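Local coordinates for BDI_3064 protein (Parabacteroides distasonis ATCC 8503, PDB 5Z06) that hydrolyses linear beta-1,2-glucan and beta-1,2-glucooligosaccharides as an exo-type glycoside hydrolase, releasing sophorose from the non-reducing end, at residues G308-N313 with T323-F328; Y67-Y72 with S112-Y117; E285-M290 with N633-H638. All coordinates share one frame; numbering follows the deposited sequence.

Interaction 1 of 3, residues G308-N313 with T323-F328; sequences GLAREN and TGASGF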
loop_
_atom_site.group_PDB
_atom_site.type_symbol
_atom_site.label_atom_id
_atom_site.label_comp_id
_atom_site.label_asym_id
_atom_site.label_seq_id
_atom_site.Cartn_x
_atom_site.Cartn_y
_atom_site.Cartn_z
ATOM N N GLY A 308 17.338 -1.704 6.133
ATOM C CA GLY A 308 16.572 -0.954 7.122
ATOM C C GLY A 308 15.566 0.016 6.504
ATOM O O GLY A 308 14.922 0.772 7.210
ATOM N N LEU A 309 15.388 -0.056 5.190
ATOM C CA LEU A 309 14.622 0.916 4.458
ATOM C C LEU A 309 13.267 0.375 4.026
ATOM O O LEU A 309 12.931 -0.802 4.245
ATOM C CB LEU A 309 15.453 1.400 3.282
ATOM C CG LEU A 309 16.592 2.354 3.681
ATOM C CD1 LEU A 309 17.230 2.863 2.400
ATOM C CD2 LEU A 309 16.160 3.515 4.555
ATOM N N ALA A 310 12.481 1.265 3.437
ATOM C CA ALA A 310 11.079 1.021 3.222
ATOM C C ALA A 310 10.845 0.256 1.961
ATOM O O ALA A 310 11.288 0.651 0.898
ATOM C CB ALA A 310 10.303 2.324 3.171
ATOM N N ARG A 311 10.095 -0.823 2.086
ATOM C CA ARG A 311 9.647 -1.523 0.939
ATOM C C ARG A 311 8.652 -0.684 0.154
ATOM O O ARG A 311 7.941 0.139 0.710
ATOM C CB ARG A 311 9.081 -2.881 1.358
ATOM C CG ARG A 311 10.227 -3.784 1.745
ATOM C CD ARG A 311 9.868 -5.229 1.820
ATOM N NE ARG A 311 9.655 -5.584 3.195
ATOM C CZ ARG A 311 10.318 -6.493 3.910
ATOM N NH1 ARG A 311 11.273 -7.269 3.413
ATOM N NH2 ARG A 311 9.957 -6.642 5.166
ATOM N N GLU A 312 8.642 -0.871 -1.150
ATOM C CA GLU A 312 7.668 -0.210 -1.985
ATOM C C GLU A 312 6.266 -0.479 -1.469
ATOM O O GLU A 312 5.452 0.426 -1.370
ATOM C CB GLU A 312 7.781 -0.692 -3.419
ATOM C CG GLU A 312 6.662 -0.240 -4.356
ATOM C CD GLU A 312 6.620 1.238 -4.667
ATOM O OE1 GLU A 312 7.233 2.066 -3.944
ATOM O OE2 GLU A 312 5.955 1.577 -5.683
ATOM N N ASN A 313 5.992 -1.737 -1.175
ATOM C CA ASN A 313 4.691 -2.127 -0.655
ATOM C C ASN A 313 4.789 -3.505 -0.040
ATOM O O ASN A 313 5.695 -4.268 -0.371
ATOM C CB ASN A 313 3.597 -2.115 -1.752
ATOM C CG ASN A 313 3.879 -3.088 -2.861
ATOM O OD1 ASN A 313 4.750 -2.843 -3.699
ATOM N ND2 ASN A 313 3.173 -4.217 -2.856
ATOM N N THR A 323 13.150 4.542 -2.384
ATOM C CA THR A 323 13.965 5.526 -1.724
ATOM C C THR A 323 13.179 6.714 -1.235
ATOM O O THR A 323 13.492 7.242 -0.180
ATOM C CB THR A 323 15.066 6.001 -2.668
ATOM O OG1 THR A 323 14.463 6.364 -3.900
ATOM C CG2 THR A 323 16.047 4.870 -2.884
ATOM N N GLY A 324 12.167 7.156 -1.981
ATOM C CA GLY A 324 11.307 8.248 -1.490
ATOM C C GLY A 324 10.497 7.884 -0.256
ATOM O O GLY A 324 10.498 8.615 0.738
ATOM N N ALA A 325 9.818 6.743 -0.323
ATOM C CA ALA A 325 9.108 6.199 0.813
ATOM C C ALA A 325 10.039 5.985 1.991
ATOM O O ALA A 325 9.643 6.083 3.152
ATOM C CB ALA A 325 8.485 4.880 0.413
ATOM N N SER A 326 11.282 5.653 1.685
ATOM C CA SER A 326 12.281 5.440 2.708
ATOM C C SER A 326 12.621 6.704 3.430
ATOM O O SER A 326 12.803 6.699 4.644
ATOM C CB SER A 326 13.536 4.798 2.115
ATOM O OG SER A 326 13.262 3.460 1.783
ATOM N N GLY A 327 12.693 7.794 2.693
ATOM C CA GLY A 327 12.851 9.112 3.297
ATOM C C GLY A 327 11.676 9.435 4.208
ATOM O O GLY A 327 11.865 9.934 5.332
ATOM N N PHE A 328 10.469 9.131 3.742
ATOM C CA PHE A 328 9.289 9.371 4.562
ATOM C C PHE A 328 9.393 8.524 5.826
ATOM O O PHE A 328 9.100 9.002 6.914
ATOM C CB PHE A 328 8.001 9.031 3.835
ATOM C CG PHE A 328 7.811 9.736 2.500
ATOM C CD1 PHE A 328 8.530 10.869 2.149
ATOM C CD2 PHE A 328 6.863 9.253 1.611
ATOM C CE1 PHE A 328 8.318 11.499 0.928
ATOM C CE2 PHE A 328 6.656 9.874 0.389
ATOM C CZ PHE A 328 7.391 10.995 0.051
#

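Interaction 2 of 3, residues Y67-Y72 with S112-Y117; sequences YSEIQY and STYTQY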
loop_
_atom_site.group_PDB
_atom_site.type_symbol
_atom_site.label_atom_id
_atom_site.label_comp_id
_atom_site.label_asym_id
_atom_site.label_seq_id
_atom_site.Cartn_x
_atom_site.Cartn_y
_atom_site.Cartn_z
ATOM N N TYR A 67 -22.070 -18.346 -15.636
ATOM C CA TYR A 67 -20.636 -18.223 -15.680
ATOM C C TYR A 67 -20.177 -17.595 -14.373
ATOM O O TYR A 67 -20.804 -16.655 -13.861
ATOM C CB TYR A 67 -20.224 -17.341 -16.845
ATOM C CG TYR A 67 -18.732 -17.153 -16.912
ATOM C CD1 TYR A 67 -17.909 -18.177 -17.369
ATOM C CD2 TYR A 67 -18.138 -15.961 -16.480
ATOM C CE1 TYR A 67 -16.538 -18.014 -17.406
ATOM C CE2 TYR A 67 -16.769 -15.786 -16.516
ATOM C CZ TYR A 67 -15.979 -16.804 -16.975
ATOM O OH TYR A 67 -14.636 -16.627 -17.010
ATOM N N SER A 68 -19.095 -18.120 -13.836
ATOM C CA SER A 68 -18.420 -17.459 -12.764
ATOM C C SER A 68 -16.943 -17.530 -12.989
ATOM O O SER A 68 -16.456 -18.464 -13.605
ATOM C CB SER A 68 -18.745 -18.103 -11.435
ATOM O OG SER A 68 -18.253 -17.282 -10.415
ATOM N N GLU A 69 -16.229 -16.525 -12.498
ATOM C CA GLU A 69 -14.788 -16.629 -12.414
ATOM C C GLU A 69 -14.255 -15.939 -11.186
ATOM O O GLU A 69 -14.820 -14.939 -10.727
ATOM C CB GLU A 69 -14.126 -16.059 -13.656
ATOM C CG GLU A 69 -14.419 -14.601 -13.903
ATOM C CD GLU A 69 -13.612 -14.050 -15.061
ATOM O OE1 GLU A 69 -12.985 -12.988 -14.892
ATOM O OE2 GLU A 69 -13.598 -14.687 -16.141
ATOM N N ILE A 70 -13.159 -16.488 -10.676
ATOM C CA ILE A 70 -12.434 -15.943 -9.567
ATOM C C ILE A 70 -11.144 -15.403 -10.165
ATOM O O ILE A 70 -10.313 -16.158 -10.668
ATOM C CB ILE A 70 -12.160 -17.008 -8.511
ATOM C CG1 ILE A 70 -13.479 -17.545 -7.963
ATOM C CG2 ILE A 70 -11.364 -16.421 -7.360
ATOM C CD1 ILE A 70 -13.959 -18.804 -8.625
ATOM N N GLN A 71 -10.996 -14.093 -10.091
ATOM C CA GLN A 71 -9.910 -13.389 -10.752
ATOM C C GLN A 71 -8.700 -13.233 -9.847
ATOM O O GLN A 71 -8.816 -12.866 -8.657
ATOM C CB GLN A 71 -10.379 -12.034 -11.207
ATOM C CG GLN A 71 -11.491 -12.087 -12.234
ATOM C CD GLN A 71 -12.299 -10.809 -12.301
ATOM O OE1 GLN A 71 -12.075 -9.884 -11.533
ATOM N NE2 GLN A 71 -13.253 -10.760 -13.217
ATOM N N TYR A 72 -7.533 -13.515 -10.423
ATOM C CA TYR A 72 -6.278 -13.236 -9.744
ATOM C C TYR A 72 -6.225 -11.736 -9.511
ATOM O O TYR A 72 -6.498 -10.984 -10.423
ATOM C CB TYR A 72 -5.052 -13.657 -10.575
ATOM C CG TYR A 72 -3.763 -13.171 -9.950
ATOM C CD1 TYR A 72 -3.269 -13.761 -8.792
ATOM C CD2 TYR A 72 -3.061 -12.109 -10.498
ATOM C CE1 TYR A 72 -2.105 -13.325 -8.209
ATOM C CE2 TYR A 72 -1.886 -11.654 -9.919
ATOM C CZ TYR A 72 -1.412 -12.257 -8.774
ATOM O OH TYR A 72 -0.248 -11.779 -8.196
ATOM N N SER A 112 -8.723 -13.396 -22.494
ATOM C CA SER A 112 -10.142 -13.809 -22.443
ATOM C C SER A 112 -10.452 -15.083 -23.222
ATOM O O SER A 112 -11.625 -15.417 -23.385
ATOM C CB SER A 112 -11.112 -12.696 -22.874
ATOM O OG SER A 112 -10.759 -11.490 -22.255
ATOM N N THR A 113 -9.414 -15.783 -23.689
ATOM C CA THR A 113 -9.564 -17.145 -24.158
ATOM C C THR A 113 -9.400 -18.031 -22.948
ATOM O O THR A 113 -8.932 -17.603 -21.881
ATOM C CB THR A 113 -8.543 -17.551 -25.251
ATOM O OG1 THR A 113 -7.215 -17.553 -24.711
ATOM C CG2 THR A 113 -8.639 -16.632 -26.474
ATOM N N TYR A 114 -9.779 -19.279 -23.133
ATOM C CA TYR A 114 -9.889 -20.218 -22.050
ATOM C C TYR A 114 -9.104 -21.474 -22.322
ATOM O O TYR A 114 -8.800 -21.834 -23.461
ATOM C CB TYR A 114 -11.352 -20.588 -21.865
ATOM C CG TYR A 114 -12.198 -19.474 -21.309
ATOM C CD1 TYR A 114 -12.709 -18.475 -22.136
ATOM C CD2 TYR A 114 -12.493 -19.427 -19.952
ATOM C CE1 TYR A 114 -13.492 -17.465 -21.620
ATOM C CE2 TYR A 114 -13.282 -18.442 -19.434
ATOM C CZ TYR A 114 -13.769 -17.464 -20.258
ATOM O OH TYR A 114 -14.535 -16.495 -19.702
ATOM N N THR A 115 -8.813 -22.170 -21.242
ATOM C CA THR A 115 -8.376 -23.518 -21.344
ATOM C C THR A 115 -9.635 -24.345 -21.610
ATOM O O THR A 115 -10.759 -23.831 -21.592
ATOM C CB THR A 115 -7.711 -24.003 -20.050
ATOM O OG1 THR A 115 -8.687 -24.077 -19.002
ATOM C CG2 THR A 115 -6.536 -23.105 -19.655
ATOM N N GLN A 116 -9.434 -25.632 -21.847
ATOM C CA GLN A 116 -10.528 -26.581 -21.825
ATOM C C GLN A 116 -11.113 -26.651 -20.398
ATOM O O GLN A 116 -10.408 -26.418 -19.399
ATOM C CB GLN A 116 -10.060 -27.960 -22.306
ATOM C CG GLN A 116 -9.123 -28.678 -21.336
ATOM C CD GLN A 116 -8.210 -29.703 -22.006
ATOM O OE1 GLN A 116 -7.475 -29.382 -22.932
ATOM N NE2 GLN A 116 -8.239 -30.933 -21.515
ATOM N N TYR A 117 -12.409 -26.939 -20.336
ATOM C CA TYR A 117 -13.116 -27.144 -19.083
ATOM C C TYR A 117 -13.022 -28.595 -18.638
ATOM O O TYR A 117 -13.167 -29.512 -19.432
ATOM C CB TYR A 117 -14.592 -26.764 -19.220
ATOM C CG TYR A 117 -14.830 -25.285 -19.136
ATOM C CD1 TYR A 117 -14.729 -24.488 -20.278
ATOM C CD2 TYR A 117 -15.147 -24.669 -17.908
ATOM C CE1 TYR A 117 -14.937 -23.122 -20.214
ATOM C CE2 TYR A 117 -15.363 -23.299 -17.831
ATOM C CZ TYR A 117 -15.246 -22.529 -18.993
ATOM O OH TYR A 117 -15.453 -21.177 -18.976
#

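Interaction 3 of 3, residues E285-M290 with N633-H638; sequences EQLLDM and NYYRNH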
loop_
_atom_site.group_PDB
_atom_site.type_symbol
_atom_site.label_atom_id
_atom_site.label_comp_id
_atom_site.label_asym_id
_atom_site.label_seq_id
_atom_site.Cartn_x
_atom_site.Cartn_y
_atom_site.Cartn_z
ATOM N N GLU A 285 -6.124 11.465 21.371
ATOM C CA GLU A 285 -4.680 11.394 21.586
ATOM C C GLU A 285 -4.199 9.966 21.431
ATOM O O GLU A 285 -3.237 9.710 20.723
ATOM C CB GLU A 285 -4.278 11.933 22.970
ATOM C CG GLU A 285 -4.378 13.453 23.088
ATOM C CD GLU A 285 -3.336 14.166 22.261
ATOM O OE1 GLU A 285 -2.131 13.991 22.543
ATOM O OE2 GLU A 285 -3.721 14.899 21.318
ATOM N N GLN A 286 -4.887 9.046 22.094
ATOM C CA GLN A 286 -4.583 7.623 21.976
ATOM C C GLN A 286 -4.746 7.138 20.557
ATOM O O GLN A 286 -3.929 6.332 20.064
ATOM C CB GLN A 286 -5.443 6.806 22.954
ATOM C CG GLN A 286 -5.014 6.995 24.410
ATOM C CD GLN A 286 -5.975 6.357 25.406
ATOM O OE1 GLN A 286 -7.156 6.682 25.427
ATOM N NE2 GLN A 286 -5.461 5.453 26.246
ATOM N N LEU A 287 -5.792 7.611 19.884
ATOM C CA LEU A 287 -5.970 7.263 18.474
ATOM C C LEU A 287 -4.813 7.742 17.599
ATOM O O LEU A 287 -4.326 7.000 16.776
ATOM C CB LEU A 287 -7.278 7.789 17.938
ATOM C CG LEU A 287 -8.531 7.086 18.452
ATOM C CD1 LEU A 287 -9.731 7.899 17.967
ATOM C CD2 LEU A 287 -8.614 5.636 18.008
ATOM N N LEU A 288 -4.372 8.977 17.806
ATOM C CA LEU A 288 -3.204 9.484 17.112
ATOM C C LEU A 288 -1.992 8.619 17.351
ATOM O O LEU A 288 -1.310 8.282 16.403
ATOM C CB LEU A 288 -2.905 10.928 17.520
ATOM C CG LEU A 288 -3.955 11.937 17.065
ATOM C CD1 LEU A 288 -3.699 13.287 17.717
ATOM C CD2 LEU A 288 -4.018 12.024 15.541
ATOM N N ASP A 289 -1.737 8.255 18.617
ATOM C CA ASP A 289 -0.629 7.376 18.973
ATOM C C ASP A 289 -0.680 6.073 18.233
ATOM O O ASP A 289 0.333 5.599 17.759
ATOM C CB ASP A 289 -0.622 7.015 20.483
ATOM C CG ASP A 289 -0.324 8.190 21.374
ATOM O OD1 ASP A 289 0.196 9.204 20.908
ATOM O OD2 ASP A 289 -0.629 8.100 22.572
ATOM N N MET A 290 -1.855 5.462 18.227
ATOM C CA MET A 290 -2.060 4.165 17.606
ATOM C C MET A 290 -1.846 4.265 16.098
ATOM O O MET A 290 -1.165 3.435 15.516
ATOM C CB MET A 290 -3.480 3.672 17.885
ATOM C CG MET A 290 -3.884 2.412 17.149
ATOM S SD MET A 290 -5.664 2.233 17.304
ATOM C CE MET A 290 -6.276 3.237 15.945
ATOM N N ASN A 633 -13.530 7.823 11.804
ATOM C CA ASN A 633 -14.384 7.102 10.906
ATOM C C ASN A 633 -13.685 5.868 10.350
ATOM O O ASN A 633 -14.205 4.749 10.428
ATOM C CB ASN A 633 -14.763 8.018 9.745
ATOM C CG ASN A 633 -15.737 7.374 8.788
ATOM O OD1 ASN A 633 -16.632 6.643 9.217
ATOM N ND2 ASN A 633 -15.592 7.673 7.488
ATOM N N TYR A 634 -12.506 6.078 9.776
ATOM C CA TYR A 634 -11.751 4.975 9.178
ATOM C C TYR A 634 -11.516 3.832 10.162
ATOM O O TYR A 634 -11.671 2.651 9.817
ATOM C CB TYR A 634 -10.405 5.477 8.647
ATOM C CG TYR A 634 -10.479 6.442 7.506
ATOM C CD1 TYR A 634 -11.606 6.542 6.708
ATOM C CD2 TYR A 634 -9.378 7.231 7.187
ATOM C CE1 TYR A 634 -11.662 7.433 5.659
ATOM C CE2 TYR A 634 -9.410 8.092 6.123
ATOM C CZ TYR A 634 -10.565 8.206 5.372
ATOM O OH TYR A 634 -10.625 9.070 4.321
ATOM N N TYR A 635 -11.131 4.200 11.380
ATOM C CA TYR A 635 -10.907 3.235 12.421
ATOM C C TYR A 635 -12.208 2.656 12.961
ATOM O O TYR A 635 -12.414 1.448 12.888
ATOM C CB TYR A 635 -10.102 3.844 13.542
ATOM C CG TYR A 635 -9.749 2.852 14.593
ATOM C CD1 TYR A 635 -8.924 1.764 14.304
ATOM C CD2 TYR A 635 -10.254 2.965 15.880
ATOM C CE1 TYR A 635 -8.614 0.826 15.281
ATOM C CE2 TYR A 635 -9.956 2.024 16.847
ATOM C CZ TYR A 635 -9.133 0.959 16.544
ATOM O OH TYR A 635 -8.836 0.043 17.528
ATOM N N ARG A 636 -13.077 3.501 13.511
ATOM C CA ARG A 636 -14.214 2.981 14.260
ATOM C C ARG A 636 -15.286 2.410 13.386
ATOM O O ARG A 636 -15.883 1.449 13.783
ATOM C CB ARG A 636 -14.840 4.020 15.164
ATOM C CG ARG A 636 -14.003 4.292 16.389
ATOM C CD ARG A 636 -14.535 5.499 17.120
ATOM N NE ARG A 636 -13.754 5.696 18.332
ATOM C CZ ARG A 636 -13.353 6.864 18.816
ATOM N NH1 ARG A 636 -13.648 7.987 18.205
ATOM N NH2 ARG A 636 -12.633 6.902 19.920
ATOM N N ASN A 637 -15.536 3.010 12.225
ATOM C CA ASN A 637 -16.620 2.557 11.340
ATOM C C ASN A 637 -16.135 1.601 10.282
ATOM O O ASN A 637 -16.792 0.588 10.053
ATOM C CB ASN A 637 -17.338 3.731 10.690
ATOM C CG ASN A 637 -17.989 4.620 11.706
ATOM O OD1 ASN A 637 -18.587 4.129 12.673
ATOM N ND2 ASN A 637 -17.851 5.932 11.530
ATOM N N HIS A 638 -15.001 1.912 9.652
ATOM C CA HIS A 638 -14.439 1.061 8.592
ATOM C C HIS A 638 -13.327 0.127 9.003
ATOM O O HIS A 638 -12.787 -0.565 8.165
ATOM C CB HIS A 638 -13.971 1.923 7.426
ATOM C CG HIS A 638 -15.041 2.808 6.909
ATOM N ND1 HIS A 638 -16.340 2.375 6.759
ATOM C CD2 HIS A 638 -15.031 4.117 6.571
ATOM C CE1 HIS A 638 -17.082 3.378 6.325
ATOM N NE2 HIS A 638 -16.310 4.444 6.194
#

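Interaction 1 of 3, residues G308-N313 with T323-F328
In S326 the OG is turned anti to the carbonyl carbon (chi1 -72°) and faces the 308-313 loop, where L309, with CG likewise beside its own backbone N, and A310 close over it. The backbone N-H of A310 donates to S326 OG at 2.9 Å, and the bond is moderately bent, with an angle of 152° at the hydrogen. The same oxygen bonds to the carbonyl of A322, the residue just before helix 323-338. It therefore accepts from the loop and gives its proton to the chain leading into the helix. A322 also pairs with A310 through the backbone, a second link, to the strand residue that leads into the helix.

Apolar atoms close in around the serine. L309 CB lies 3.4 Å from S326 OG, while L309 CD2 reaches the methylene, 3.8 Å from S326 CB. On the next residue the A310 methyl points at the helix, with A310 CB 3.7 Å from S326 CA and 4.2 Å from A325 CB. These small side chains let the backbones approach until A310 CA and S326 CA are 4.6 Å apart. Beyond the serine, L309 packs against I354, F357 and L358 of helix 344-360, and A310 also touches Y299.

The contact thus ties a buried, irregular loop to the first turns of a helix of the helical domain. A single hydroxyl, enclosed by alkyl groups, pays for a main-chain N-H that would otherwise be costly to bury, and its second bond, to A322 O, probably fixes the rotation of the hydroxyl.

Interaction 2 of 3, residues Y67-Y72 with S112-Y117
The rings of Y67 and Y114 meet rim to rim, their planes at 90° and their centroids 6.0 Å apart, so neither covers a face of the other. At the edge of the Y67 ring, near its plane, lie Y117 OH and E69 OE2; Y67 OH in turn sits at the edge of the Y114 ring. Y114 OH approaches the Y67 ring obliquely, and the two tyrosines come in from opposite directions.

Their hydroxyls are joined by a hydrogen bond in which Y114 OH donates to Y67 OH over 2.7 Å. Y67 OH passes the chain on to E69 OE2; the modelled separation of 2.4 Å between these oxygens is very short, and its exact value is doubtful. E69 also forms a salt bridge with R108, and its other oxygen, OE1, takes a bond from Q71 NE2 at 2.8 Å, on the anti side of the carboxylate. A chi1 of 179° swings the Y67 ring clear of its own backbone N and out toward the loop, where Y67 CE1 packs 3.9 Å from Y114 CE2. Y117 adds a looser contact, its OH 3.7 Å from Y67 CE1. A phenylalanine in place of Y67 would probably leave the Y114 hydroxyl without its acceptor and E69 held mainly by R108 and Q71.

Y67 and Y114 both rest on A159 of the intervening strand 155-161. The 112-117 loop, which connects strands 104-109 and 118-119, thus arches over one face of the five-stranded antiparallel sheet, an arrangement in keeping with the beta-sandwich domains that often accompany glycoside hydrolase catalytic domains.

Interaction 3 of 3, residues E285-M290 with N633-H638
A Met-aromatic contact between M290 and Y635 forms part of the packing of helix 284-297 against the C-terminal part of helix 624-636 in the helical domain. The M290 methyl sits over the middle of the tyrosine ring: M290 CE is 3.5 Å from the Y635 centroid and 14° off the ring normal, a CH-pi contact. The sulfur lies over the same ring, M290 SD being 4.2 Å from the Y635 centroid. M290 runs extended from its helix and bends only at its last torsion (chi3 86°), which lays the methyl onto the ring.

One turn earlier, L287 divides its two methyls between neighbouring residues. L287 CD2 meets the Y635 ring obliquely, 3.8 Å from Y635 CD2, while L287 CD1 lies over one face of the R636 guanidinium, 3.6 Å from R636 NH2. The arginine, extended from CG to NE, crosses the leucine at about a right angle and directs NE into a salt bridge with E202. Y635 OH is bonded to H204 ND1 and to the backbone N of R203. E202, R203 and H204, at the turn between strands 194-200 and 204-210, thus lie against this interface, and W643 separately meets the Y635 ring edge-to-face.

Across the interface itself the attraction is dispersive, with methyl groups and sulfur set against flat pi surfaces, while the Y635 hydroxyl and R636 NE find partners in residues 202-204. L287 covers the poorly hydrated face of the guanidinium without competing for its N-H groups. The bonds to H204 and R203 probably hold the far end of the Y635 ring in place and limit its swing, while packing by M290 CE and W643 sets how its face is turned.

The three contacts differ with their place in the enzyme. Interactions 1 and 3 are buried in the helical domain, their centres 24 Å apart, whereas interaction 2 is only partly buried in the N-terminal beta domain, about 40 Å from interaction 3 between centres. Along the chain interaction 1 is nested within the long span of chain closed by interaction 3, and interaction 2 precedes both. No secondary-structure element is shared, although helix 284-297 of interaction 3 leads toward the loop of interaction 1. In chemistry, interaction 1 rests on a main-chain-to-hydroxyl bond, interaction 2 on a chain of hydroxyls ending at the E69 carboxylate, and interaction 3 on apolar and sulfur-to-ring packing.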